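Local coordinates for protection of telomeres protein 1 (Schizosaccharomyces pombe, PDB 4HJA) that binds single-stranded telomeric DNA, protects the 3' overhang of the chromosome end and regulates telomerase and telomere length, at residues Arg80-Glu85 and Ile120-Ser125. The protein carries 1 engineered substitution. Sequence-based numbering, arbitrary orientation.
Sequences RNYIKE and IEKVDS
One face of the Y82 ring is covered by the aliphatic end of K122, while an ordered water lies at the ring's edge, in its plane. K122 CE sits 3.4 Å from the Y82 ring centroid, only 16° off the ring normal, which identifies a CH-pi contact over the face. Its ammonium group lies farther out over the same face, K122 NZ being 4.4 Å from the Y82 ring centroid, still within the geometry of a cation-pi interaction. The tyrosine is placed for this by its first torsion: CG is anti to the backbone N (chi1 179°), which sets the ring against the K122 side chain. K122 reaches back over the ring with a chain extended beyond CG, and K122 NZ donates a hydrogen bond of 2.8 Å to Y82 O; the donor is tilted 30° from the carbonyl plane. Ring and carbonyl of one residue thus hold the same lysine, whose charge also has a long, weak ion pair with D87. The contact joins the loop between helix 73-79 and strand 88-98 to strand 119-123 in the OB-fold of this DNA-binding domain, about 6 Å at the nearest atom from the bound nucleic acid. At the phenolic end, the water O bridges Y82 OH, at 2.8 Å, to the backbone N of K122, from which it accepts. E121 OE1 bonds Y78 OH, and the Y78 ring meets that of Y82. With an alanine here instead of Y82, the K122 methylenes would probably lose the ring face they lie on, and the water its phenolic partner. Farther along the lysine chain, I83 CD1 packs against K122 CG at 3.7 Å, and I83 CG1 approaches I120 CD1 at 4.3 Å, with V23 and V89 also touching I83.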
# COMPACT_ATOMS: atom_id res chain seq x y z
N ARG A 80 4.20 -12.53 -3.89
CA ARG A 80 3.63 -13.31 -2.79
C ARG A 80 4.67 -14.01 -1.90
O ARG A 80 4.43 -14.20 -0.71
CB ARG A 80 2.57 -14.30 -3.27
CG ARG A 80 3.11 -15.39 -4.16
CD ARG A 80 1.97 -16.19 -4.81
NE ARG A 80 1.27 -17.06 -3.86
CZ ARG A 80 0.03 -16.85 -3.42
NH1 ARG A 80 -0.67 -15.80 -3.83
NH2 ARG A 80 -0.54 -17.72 -2.58
N ASN A 81 5.81 -14.38 -2.47
CA ASN A 81 6.87 -14.98 -1.65
C ASN A 81 8.09 -14.07 -1.54
O ASN A 81 9.22 -14.53 -1.31
CB ASN A 81 7.28 -16.36 -2.20
CG ASN A 81 6.09 -17.31 -2.35
OD1 ASN A 81 5.64 -17.57 -3.46
ND2 ASN A 81 5.59 -17.82 -1.23
N TYR A 82 7.86 -12.77 -1.65
CA TYR A 82 8.96 -11.82 -1.75
C TYR A 82 8.77 -10.57 -0.88
O TYR A 82 9.64 -10.20 -0.09
CB TYR A 82 9.14 -11.44 -3.23
CG TYR A 82 10.23 -10.45 -3.53
CD1 TYR A 82 11.55 -10.70 -3.17
CD2 TYR A 82 9.94 -9.26 -4.20
CE1 TYR A 82 12.55 -9.78 -3.46
CE2 TYR A 82 10.93 -8.35 -4.49
CZ TYR A 82 12.23 -8.61 -4.12
OH TYR A 82 13.21 -7.69 -4.42
N ILE A 83 7.63 -9.90 -1.05
CA ILE A 83 7.35 -8.70 -0.27
C ILE A 83 6.83 -9.17 1.08
O ILE A 83 5.86 -9.95 1.14
CB ILE A 83 6.25 -7.79 -0.92
CG1 ILE A 83 6.60 -7.40 -2.36
CG2 ILE A 83 5.98 -6.56 -0.03
CD1 ILE A 83 7.83 -6.51 -2.52
N LYS A 84 7.48 -8.72 2.15
CA LYS A 84 7.16 -9.16 3.51
C LYS A 84 6.76 -7.96 4.35
O LYS A 84 7.16 -6.83 4.05
CB LYS A 84 8.39 -9.80 4.15
CG LYS A 84 9.10 -10.85 3.28
CD LYS A 84 8.33 -12.16 3.27
CE LYS A 84 9.13 -13.28 2.61
NZ LYS A 84 8.25 -14.47 2.43
N GLU A 85 5.98 -8.21 5.40
CA GLU A 85 5.60 -7.17 6.36
C GLU A 85 6.86 -6.45 6.86
O GLU A 85 7.87 -7.09 7.16
CB GLU A 85 4.81 -7.76 7.53
CG GLU A 85 3.57 -8.53 7.07
CD GLU A 85 2.66 -9.00 8.21
OE1 GLU A 85 3.10 -9.05 9.38
OE2 GLU A 85 1.50 -9.34 7.91
N ILE A 120 5.99 -2.74 -8.80
CA ILE A 120 6.26 -2.62 -7.38
C ILE A 120 7.59 -3.30 -7.07
O ILE A 120 7.80 -4.47 -7.40
CB ILE A 120 5.13 -3.21 -6.54
CG1 ILE A 120 5.65 -3.69 -5.18
CG2 ILE A 120 4.44 -4.34 -7.29
CD1 ILE A 120 4.53 -4.09 -4.23
N GLU A 121 8.51 -2.56 -6.48
CA GLU A 121 9.76 -3.17 -6.06
C GLU A 121 10.05 -2.79 -4.61
O GLU A 121 9.54 -1.78 -4.13
CB GLU A 121 10.92 -2.78 -7.01
CG GLU A 121 10.81 -3.33 -8.47
CD GLU A 121 11.08 -4.85 -8.58
OE1 GLU A 121 11.06 -5.55 -7.54
OE2 GLU A 121 11.33 -5.34 -9.72
N LYS A 122 10.82 -3.62 -3.92
CA LYS A 122 11.30 -3.28 -2.59
C LYS A 122 12.27 -2.14 -2.73
O LYS A 122 12.97 -2.02 -3.73
CB LYS A 122 12.08 -4.43 -1.95
CG LYS A 122 11.34 -5.68 -1.69
CD LYS A 122 12.17 -6.57 -0.75
CE LYS A 122 11.64 -7.99 -0.78
NZ LYS A 122 12.04 -8.81 0.42
N VAL A 123 12.32 -1.30 -1.71
CA VAL A 123 13.32 -0.24 -1.66
C VAL A 123 14.20 -0.56 -0.47
O VAL A 123 13.70 -1.01 0.56
CB VAL A 123 12.65 1.12 -1.48
CG1 VAL A 123 13.67 2.21 -1.29
CG2 VAL A 123 11.76 1.39 -2.68
N ASP A 124 15.51 -0.38 -0.61
CA ASP A 124 16.39 -0.73 0.50
C ASP A 124 16.07 0.17 1.67
O ASP A 124 15.97 1.39 1.53
CB ASP A 124 17.87 -0.63 0.14
CG ASP A 124 18.78 -0.86 1.34
OD1 ASP A 124 18.90 -2.02 1.79
OD2 ASP A 124 19.35 0.12 1.86
N SER A 125 15.91 -0.46 2.83
CA SER A 125 15.50 0.21 4.06
C SER A 125 16.25 1.51 4.32
O SER A 125 15.78 2.34 5.10
CB SER A 125 15.67 -0.74 5.24
OG SER A 125 16.98 -1.28 5.28
O HOH W 1 12.47 -5.29 -5.61